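Local coordinates for protein 11S globulin (Wrightia tinctoria, PDB 5WXU) that probably serves as a hexameric seed storage globulin of the 11S family and binds the plant hormone auxin (indole-3-acetic acid), at residues B[96-101]-B[197-202]; B[344-349]-B[393-398]; B[88-93]-B[169-174]. One frame throughout, in Å; residues are numbered along the deposited sequence.

Interaction 1 (B[96-101]-B[197-202]); sequences SYNNAP and LRRYFL. With PO4 (phosphate ion), chain N.
Ser96 CB sits over a face of the Phe201 ring, 3.7 Å from its centroid, and Asn98 ND2 sends one N-H, nearly straight at 171°, to a lone pair of Arg198 O. Its other N-H goes to O1 of a phosphate ion, probably from the crystallisation liquor, which both strands grip: Ser96 OG donates to the same O1 at 2.7 Å, and Arg199 NH1 reaches O4 at 2.9 Å along the edge of its guanidinium, one face of which lies on Leu197 CD2. Asn98 OD1 accepts from His184.

On the other face of the sheet, Tyr97 CG stands between its own backbone N and carbonyl carbon (chi1 63°), which puts the ring where Tyr200 CB lies over it, 3.6 Å from CE1. Tyr200 turns its ring edge toward that face, the planes at 86°. Two backbone bonds between Tyr97 and Tyr200 fix this antiparallel pair, and Asn99 OD1 takes the Arg198 N-H (2.8 Å) from above its carbonyl plane.

Further out, His85 and His168 also bind the phosphate, while Asn391 and Ser370 of a neighbouring subunit bond to the hydroxyls of Tyr97 and Tyr200. The face carrying Ser96, Asn98 and Arg199 thus offers donors that hold an anion, which probably offsets the charge of Arg199.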
# COMPACT_ATOMS: atom_id res chain seq x y z
N SER B 96 -1.18 -20.05 26.05
CA SER B 96 -0.08 -20.49 25.24
C SER B 96 0.10 -19.55 24.01
O SER B 96 -0.81 -18.78 23.66
CB SER B 96 -0.31 -21.90 24.69
OG SER B 96 -1.41 -22.09 23.74
N TYR B 97 1.26 -19.67 23.41
CA TYR B 97 1.56 -19.03 22.12
C TYR B 97 2.22 -20.03 21.22
O TYR B 97 2.83 -21.01 21.68
CB TYR B 97 2.33 -17.74 22.21
CG TYR B 97 3.74 -17.81 22.82
CD1 TYR B 97 3.91 -17.93 24.20
CD2 TYR B 97 4.83 -17.85 22.05
CE1 TYR B 97 5.18 -18.03 24.74
CE2 TYR B 97 6.07 -17.90 22.59
CZ TYR B 97 6.23 -18.01 23.94
OH TYR B 97 7.52 -18.10 24.48
N ASN B 98 2.09 -19.80 19.92
CA ASN B 98 2.57 -20.68 18.91
C ASN B 98 3.48 -19.94 17.96
O ASN B 98 3.45 -18.71 17.89
CB ASN B 98 1.43 -21.28 18.14
CG ASN B 98 0.41 -21.91 19.03
OD1 ASN B 98 -0.73 -21.49 19.10
ND2 ASN B 98 0.81 -23.01 19.71
N ASN B 99 4.21 -20.71 17.20
CA ASN B 99 5.03 -20.15 16.10
C ASN B 99 4.33 -19.94 14.77
O ASN B 99 4.94 -19.46 13.79
CB ASN B 99 6.27 -21.01 15.88
CG ASN B 99 5.97 -22.40 15.43
OD1 ASN B 99 5.11 -23.04 16.03
ND2 ASN B 99 6.70 -22.91 14.43
N ALA B 100 3.08 -20.32 14.69
CA ALA B 100 2.32 -20.27 13.43
C ALA B 100 1.03 -19.64 13.77
O ALA B 100 0.48 -19.87 14.85
CB ALA B 100 2.06 -21.66 12.85
N PRO B 101 0.48 -18.83 12.87
CA PRO B 101 -0.90 -18.32 12.97
C PRO B 101 -1.93 -19.46 12.79
O PRO B 101 -1.56 -20.58 12.35
CB PRO B 101 -0.98 -17.31 11.86
CG PRO B 101 -0.04 -17.88 10.81
CD PRO B 101 1.07 -18.56 11.54
N LEU B 197 5.07 -27.44 14.53
CA LEU B 197 4.43 -26.59 15.50
C LEU B 197 5.07 -26.64 16.88
O LEU B 197 5.30 -27.77 17.42
CB LEU B 197 2.95 -27.00 15.63
CG LEU B 197 2.09 -26.19 16.55
CD1 LEU B 197 1.96 -24.75 16.06
CD2 LEU B 197 0.69 -26.83 16.65
N ARG B 198 5.24 -25.47 17.48
CA ARG B 198 5.56 -25.29 18.88
C ARG B 198 4.38 -24.80 19.63
O ARG B 198 3.63 -23.90 19.17
CB ARG B 198 6.67 -24.26 19.11
CG ARG B 198 8.08 -24.69 18.84
CD ARG B 198 8.44 -24.71 17.42
NE ARG B 198 9.89 -24.87 17.18
CZ ARG B 198 10.34 -25.23 16.01
NH1 ARG B 198 9.50 -25.48 15.03
NH2 ARG B 198 11.63 -25.40 15.82
N ARG B 199 4.15 -25.39 20.82
CA ARG B 199 3.15 -24.87 21.74
C ARG B 199 3.78 -24.53 23.05
O ARG B 199 4.19 -25.40 23.79
CB ARG B 199 1.98 -25.87 21.99
CG ARG B 199 1.34 -26.38 20.68
CD ARG B 199 0.23 -27.40 20.99
NE ARG B 199 0.12 -28.42 19.95
CZ ARG B 199 -0.99 -28.69 19.27
NH1 ARG B 199 -2.13 -27.99 19.45
NH2 ARG B 199 -0.92 -29.66 18.36
N TYR B 200 3.83 -23.23 23.34
CA TYR B 200 4.53 -22.70 24.48
C TYR B 200 3.49 -22.24 25.45
O TYR B 200 2.83 -21.27 25.23
CB TYR B 200 5.51 -21.58 24.07
CG TYR B 200 6.81 -22.12 23.40
CD1 TYR B 200 7.01 -23.50 23.11
CD2 TYR B 200 7.85 -21.30 23.12
CE1 TYR B 200 8.15 -23.95 22.49
CE2 TYR B 200 8.99 -21.74 22.46
CZ TYR B 200 9.18 -23.06 22.17
OH TYR B 200 10.39 -23.51 21.58
N PHE B 201 3.43 -22.89 26.63
CA PHE B 201 2.44 -22.65 27.62
C PHE B 201 2.97 -21.86 28.82
O PHE B 201 4.13 -22.03 29.22
CB PHE B 201 1.85 -24.02 28.08
CG PHE B 201 0.88 -24.64 27.15
CD1 PHE B 201 1.31 -25.47 26.20
CD2 PHE B 201 -0.50 -24.36 27.23
CE1 PHE B 201 0.43 -26.05 25.31
CE2 PHE B 201 -1.38 -24.90 26.33
CZ PHE B 201 -0.90 -25.78 25.39
N LEU B 202 2.17 -20.94 29.32
CA LEU B 202 2.49 -20.14 30.55
C LEU B 202 1.84 -20.87 31.73
O LEU B 202 0.77 -20.53 32.19
CB LEU B 202 2.00 -18.75 30.45
CG LEU B 202 2.83 -17.88 29.46
CD1 LEU B 202 2.82 -18.31 28.03
CD2 LEU B 202 2.35 -16.45 29.62
P PO4 N . -2.66 -24.14 20.95
O1 PO4 N . -1.28 -23.91 21.75
O2 PO4 N . -3.86 -23.24 21.17
O3 PO4 N . -2.41 -23.71 19.50
O4 PO4 N . -3.06 -25.59 20.70

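Interaction 2 (B[344-349]-B[393-398]); sequences IVPEWN and VYLKQA
Ile344 opens the pairing of the two antiparallel strands with a weak bond, its backbone N 3.3 Å from Lys396 O. Pro346 has no N-H to give, yet it still meets the partner strand: its CA makes a C-H...O contact with Tyr394 O, and CB of its ring packs on Leu395 CG at 3.8 Å.

Glu347 and Tyr394 form the central hydrogen-bonded pair. Tyr394 N donates to Glu347 O at 2.8 Å, and Glu347 N returns a longer bond to Tyr394 O. With CG of Glu347 lodged between its own backbone N and carbonyl carbon (chi1 68°), the chain rises beside the tyrosine and lays CG over one face of the ring, 4.2 Å from the centroid. The carboxylate and ring planes stand 73° apart, and OE2 comes within 3.3 Å of Tyr394 OH. At the ring's edge, in its plane, runs CE of Lys396.

Trp348 leans the other way, where CE3 meets Val393 CG2 at 4.2 Å; its indole stacks on Tyr97 of a neighbouring subunit and its NE1 donates to Gly165 there. Asn349 closes the segment with OD1 3.1 Å from Tyr394 OH, the two side chains crossing at about a right angle, with amide and ring planes 50° apart. That oxygen also accepts from Lys409, whose positive charge probably polarises the amide C=O.

Tyr394 and Lys396 pack against strand 402-409 of the facing sheet, with Glu347 on the same face, whereas Trp348 and Val393 look toward another subunit. Two antiparallel sheets packed in this way are characteristic of the cupin beta-barrel, here the C-terminal one of the two in the bicupin 11S globulin subunit.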
# COMPACT_ATOMS: atom_id res chain seq x y z
N ILE B 344 -21.96 -28.91 -4.30
CA ILE B 344 -21.20 -27.74 -4.68
C ILE B 344 -20.68 -28.03 -6.08
O ILE B 344 -20.27 -29.18 -6.40
CB ILE B 344 -20.03 -27.47 -3.72
CG1 ILE B 344 -20.50 -27.17 -2.28
CG2 ILE B 344 -19.25 -26.25 -4.16
CD1 ILE B 344 -21.30 -25.91 -2.08
N VAL B 345 -20.63 -27.02 -6.94
CA VAL B 345 -20.12 -27.22 -8.29
C VAL B 345 -18.72 -27.81 -8.25
O VAL B 345 -17.94 -27.48 -7.38
CB VAL B 345 -20.15 -25.93 -9.13
CG1 VAL B 345 -21.60 -25.49 -9.34
CG2 VAL B 345 -19.32 -24.84 -8.53
N PRO B 346 -18.38 -28.71 -9.20
CA PRO B 346 -17.01 -29.13 -9.37
C PRO B 346 -16.11 -27.91 -9.65
O PRO B 346 -16.52 -26.96 -10.37
CB PRO B 346 -17.04 -29.99 -10.62
CG PRO B 346 -18.39 -29.93 -11.15
CD PRO B 346 -19.28 -29.25 -10.23
N GLU B 347 -14.92 -27.94 -9.07
CA GLU B 347 -14.06 -26.76 -9.09
C GLU B 347 -12.67 -27.09 -8.66
O GLU B 347 -12.38 -28.21 -8.35
CB GLU B 347 -14.64 -25.63 -8.14
CG GLU B 347 -14.61 -25.90 -6.62
CD GLU B 347 -15.60 -25.07 -5.78
OE1 GLU B 347 -16.43 -24.28 -6.31
OE2 GLU B 347 -15.53 -25.23 -4.54
N TRP B 348 -11.83 -26.06 -8.64
CA TRP B 348 -10.51 -26.17 -8.04
C TRP B 348 -10.21 -24.84 -7.36
O TRP B 348 -10.78 -23.78 -7.74
CB TRP B 348 -9.40 -26.44 -9.03
CG TRP B 348 -9.07 -25.38 -10.10
CD1 TRP B 348 -8.13 -24.37 -10.03
CD2 TRP B 348 -9.63 -25.29 -11.39
NE1 TRP B 348 -8.12 -23.66 -11.19
CE2 TRP B 348 -9.02 -24.20 -12.05
CE3 TRP B 348 -10.62 -26.02 -12.06
CZ2 TRP B 348 -9.35 -23.84 -13.36
CZ3 TRP B 348 -10.92 -25.71 -13.39
CH2 TRP B 348 -10.30 -24.59 -14.01
N ASN B 349 -9.32 -24.93 -6.42
CA ASN B 349 -8.80 -23.75 -5.71
C ASN B 349 -7.63 -23.22 -6.52
O ASN B 349 -6.63 -23.93 -6.78
CB ASN B 349 -8.32 -24.16 -4.34
CG ASN B 349 -9.44 -24.65 -3.44
OD1 ASN B 349 -10.47 -24.01 -3.31
ND2 ASN B 349 -9.21 -25.76 -2.78
N VAL B 393 -8.90 -30.86 -8.80
CA VAL B 393 -10.31 -30.69 -9.09
C VAL B 393 -11.12 -31.51 -8.10
O VAL B 393 -10.73 -32.63 -7.73
CB VAL B 393 -10.62 -31.07 -10.53
CG1 VAL B 393 -12.10 -30.99 -10.83
CG2 VAL B 393 -9.91 -30.08 -11.43
N TYR B 394 -12.23 -30.96 -7.64
CA TYR B 394 -13.08 -31.72 -6.71
C TYR B 394 -14.55 -31.48 -6.83
O TYR B 394 -14.97 -30.39 -7.19
CB TYR B 394 -12.67 -31.50 -5.25
CG TYR B 394 -12.74 -30.06 -4.75
CD1 TYR B 394 -11.84 -29.12 -5.20
CD2 TYR B 394 -13.57 -29.71 -3.72
CE1 TYR B 394 -11.86 -27.85 -4.70
CE2 TYR B 394 -13.60 -28.42 -3.21
CZ TYR B 394 -12.73 -27.49 -3.72
OH TYR B 394 -12.69 -26.19 -3.23
N LEU B 395 -15.32 -32.50 -6.44
CA LEU B 395 -16.80 -32.46 -6.47
C LEU B 395 -17.32 -32.99 -5.14
O LEU B 395 -16.86 -34.03 -4.75
CB LEU B 395 -17.38 -33.52 -7.41
CG LEU B 395 -17.24 -33.35 -8.88
CD1 LEU B 395 -15.92 -33.95 -9.28
CD2 LEU B 395 -18.46 -33.97 -9.58
N LYS B 396 -18.34 -32.38 -4.57
CA LYS B 396 -18.94 -32.79 -3.32
C LYS B 396 -20.45 -32.93 -3.56
O LYS B 396 -21.06 -32.09 -4.24
CB LYS B 396 -18.71 -31.76 -2.16
CG LYS B 396 -17.28 -31.23 -1.97
CD LYS B 396 -17.10 -30.31 -0.72
CE LYS B 396 -16.52 -28.92 -1.01
NZ LYS B 396 -15.28 -28.63 -0.19
N GLN B 397 -21.05 -33.98 -2.96
CA GLN B 397 -22.51 -34.12 -2.92
C GLN B 397 -22.89 -34.60 -1.55
O GLN B 397 -22.29 -35.56 -1.02
CB GLN B 397 -22.99 -35.16 -3.90
CG GLN B 397 -24.52 -35.31 -3.89
CD GLN B 397 -25.04 -36.06 -5.07
OE1 GLN B 397 -24.37 -36.94 -5.63
NE2 GLN B 397 -26.28 -35.75 -5.45
N ALA B 398 -23.89 -33.96 -0.99
CA ALA B 398 -24.36 -34.32 0.37
C ALA B 398 -25.13 -35.62 0.27
O ALA B 398 -25.77 -35.93 -0.76
CB ALA B 398 -25.27 -33.29 0.95

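Interaction 3 (B[88-93]-B[169-174])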
# COMPACT_ATOMS: atom_id res chain seq x y z
N GLU B 88 -13.89 -29.51 28.89
CA GLU B 88 -15.04 -29.74 29.78
C GLU B 88 -15.64 -28.52 30.35
O GLU B 88 -15.04 -27.46 30.42
CB GLU B 88 -14.62 -30.66 30.94
CG GLU B 88 -14.31 -32.05 30.46
CD GLU B 88 -13.69 -32.94 31.55
OE1 GLU B 88 -13.89 -32.67 32.78
OE2 GLU B 88 -12.98 -33.92 31.19
N ASN B 89 -16.84 -28.67 30.90
CA ASN B 89 -17.45 -27.61 31.71
C ASN B 89 -16.50 -27.11 32.82
O ASN B 89 -15.85 -27.88 33.42
CB ASN B 89 -18.76 -28.14 32.36
CG ASN B 89 -19.28 -27.23 33.48
OD1 ASN B 89 -19.11 -27.55 34.69
ND2 ASN B 89 -19.85 -26.07 33.12
N ARG B 90 -16.45 -25.80 33.01
CA ARG B 90 -15.57 -25.09 33.90
C ARG B 90 -14.07 -25.37 33.66
O ARG B 90 -13.25 -25.08 34.52
CB ARG B 90 -16.01 -25.31 35.32
CG ARG B 90 -17.35 -24.64 35.62
CD ARG B 90 -17.80 -24.77 37.06
NE ARG B 90 -19.05 -24.03 37.23
CZ ARG B 90 -19.66 -23.79 38.39
NH1 ARG B 90 -19.15 -24.25 39.55
NH2 ARG B 90 -20.79 -23.08 38.40
N GLY B 91 -13.72 -25.86 32.46
CA GLY B 91 -12.35 -26.08 32.05
C GLY B 91 -11.67 -24.80 31.51
O GLY B 91 -12.27 -24.07 30.66
N LEU B 92 -10.44 -24.59 31.98
CA LEU B 92 -9.55 -23.48 31.59
C LEU B 92 -8.37 -24.03 30.80
O LEU B 92 -7.58 -24.84 31.32
CB LEU B 92 -9.15 -22.69 32.83
CG LEU B 92 -8.04 -21.65 32.71
CD1 LEU B 92 -8.51 -20.59 31.69
CD2 LEU B 92 -7.77 -21.00 34.07
N PHE B 93 -8.25 -23.64 29.50
CA PHE B 93 -7.17 -24.03 28.66
C PHE B 93 -6.03 -23.02 28.92
O PHE B 93 -6.21 -21.81 28.73
CB PHE B 93 -7.64 -24.02 27.18
CG PHE B 93 -6.67 -24.57 26.16
CD1 PHE B 93 -5.67 -25.46 26.46
CD2 PHE B 93 -6.84 -24.24 24.82
CE1 PHE B 93 -4.86 -26.02 25.49
CE2 PHE B 93 -6.00 -24.78 23.82
CZ PHE B 93 -4.99 -25.65 24.17
N TRP B 169 -5.90 -17.95 25.40
CA TRP B 169 -6.42 -18.90 26.39
C TRP B 169 -7.88 -18.99 26.21
O TRP B 169 -8.48 -18.15 25.56
CB TRP B 169 -6.08 -18.49 27.84
CG TRP B 169 -6.56 -17.14 28.27
CD1 TRP B 169 -5.87 -15.92 28.17
CD2 TRP B 169 -7.83 -16.78 28.84
NE1 TRP B 169 -6.62 -14.87 28.60
CE2 TRP B 169 -7.82 -15.35 29.04
CE3 TRP B 169 -8.99 -17.50 29.20
CZ2 TRP B 169 -8.90 -14.66 29.52
CZ3 TRP B 169 -10.01 -16.80 29.74
CH2 TRP B 169 -9.99 -15.44 29.94
N ALA B 170 -8.48 -20.06 26.75
CA ALA B 170 -9.91 -20.25 26.53
C ALA B 170 -10.52 -20.90 27.82
O ALA B 170 -9.87 -21.62 28.52
CB ALA B 170 -10.18 -21.10 25.33
N TYR B 171 -11.76 -20.54 28.08
CA TYR B 171 -12.50 -21.03 29.26
C TYR B 171 -13.94 -21.36 28.80
O TYR B 171 -14.59 -20.57 28.12
CB TYR B 171 -12.53 -19.97 30.33
CG TYR B 171 -13.39 -20.37 31.51
CD1 TYR B 171 -12.99 -21.37 32.34
CD2 TYR B 171 -14.62 -19.77 31.74
CE1 TYR B 171 -13.79 -21.78 33.42
CE2 TYR B 171 -15.42 -20.15 32.81
CZ TYR B 171 -15.00 -21.15 33.64
OH TYR B 171 -15.83 -21.52 34.69
N ASN B 172 -14.38 -22.55 29.18
CA ASN B 172 -15.73 -23.05 28.87
C ASN B 172 -16.68 -22.69 30.01
O ASN B 172 -16.58 -23.27 31.10
CB ASN B 172 -15.71 -24.57 28.71
CG ASN B 172 -17.07 -25.09 28.31
OD1 ASN B 172 -17.95 -24.31 27.93
ND2 ASN B 172 -17.22 -26.41 28.34
N GLU B 173 -17.61 -21.80 29.74
CA GLU B 173 -18.62 -21.46 30.72
C GLU B 173 -19.93 -22.24 30.56
O GLU B 173 -20.81 -22.07 31.37
CB GLU B 173 -18.87 -19.94 30.71
CG GLU B 173 -19.53 -19.41 29.46
CD GLU B 173 -19.56 -17.88 29.45
OE1 GLU B 173 -19.29 -17.26 30.52
OE2 GLU B 173 -19.85 -17.31 28.38
N ALA B 174 -20.04 -23.07 29.54
CA ALA B 174 -21.28 -23.79 29.24
C ALA B 174 -21.26 -25.14 29.96
O ALA B 174 -20.22 -25.59 30.43
CB ALA B 174 -21.37 -24.03 27.77
O HOH W 1 -20.87 -23.64 34.46
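Strands 91-93 and 169-172 run antiparallel at 171°, tied by Phe93 N to Ala170 O (2.8 Å) and Asn172 N to Gly91 O (3.0 Å). Ahead of the first strand, Glu88 to Gly91 form a type II beta turn, where side chains take over the bonding. Asn89 ND2 sends a nearly straight bond to Ala174 O at 2.8 Å; the acceptor lies in the asparagine's amide plane, while the donor stands above the carbonyl plane of Ala174. A water that accepts from this same ND2 adds a weak link to Arg90 NE; Arg90 NH1 bonds to Arg262 O. Asn172 is anchored at both ends of its amide: ND2 reaches Glu88 O weakly and also binds Glu176 O, and OD1 accepts from Ala174 N at 2.9 Å, an Asx turn. This pairing joins neighbouring strands of the N-terminal cupin barrel, and the turn leads into strand 91-98 from strand 80-87 of the other sheet.

Tyr171 extends along the turn with CG anti to its N (chi1 175°), bringing CE1 to 3.5 Å from Arg90 O at the ring's edge. Its OH lies beside Arg90 CG and bonds to Leu265 N, so an alanine here would probably leave that N-H without its mate and open a gap beside Arg90 and Leu92. Leu92 CB meets Tyr171 CD1 at 4.1 Å, and its CD1 reaches Trp169 CE3 at 4.0 Å.

In the fold
Interactions 1 and 3 share strand 91-98, which pairs with 168-172 near its start and with 198-201 near its end; they meet where Phe201 CE2 packs 3.8 Å from Phe93 CE1. Interaction 2 belongs to the other cupin domain, across the chain's centre, its centre about 34 Å from that of interaction 1. Interactions 1 and 2 are wholly buried, whereas interaction 3 runs out to an exposed turn, where a water and asparagine amides do much of the bonding. Interaction 1 encloses an anion; interaction 2 buries a carboxylate against a phenol. Although far apart within one chain, interactions 1 and 2 of different copies meet at a subunit interface of the hexamer.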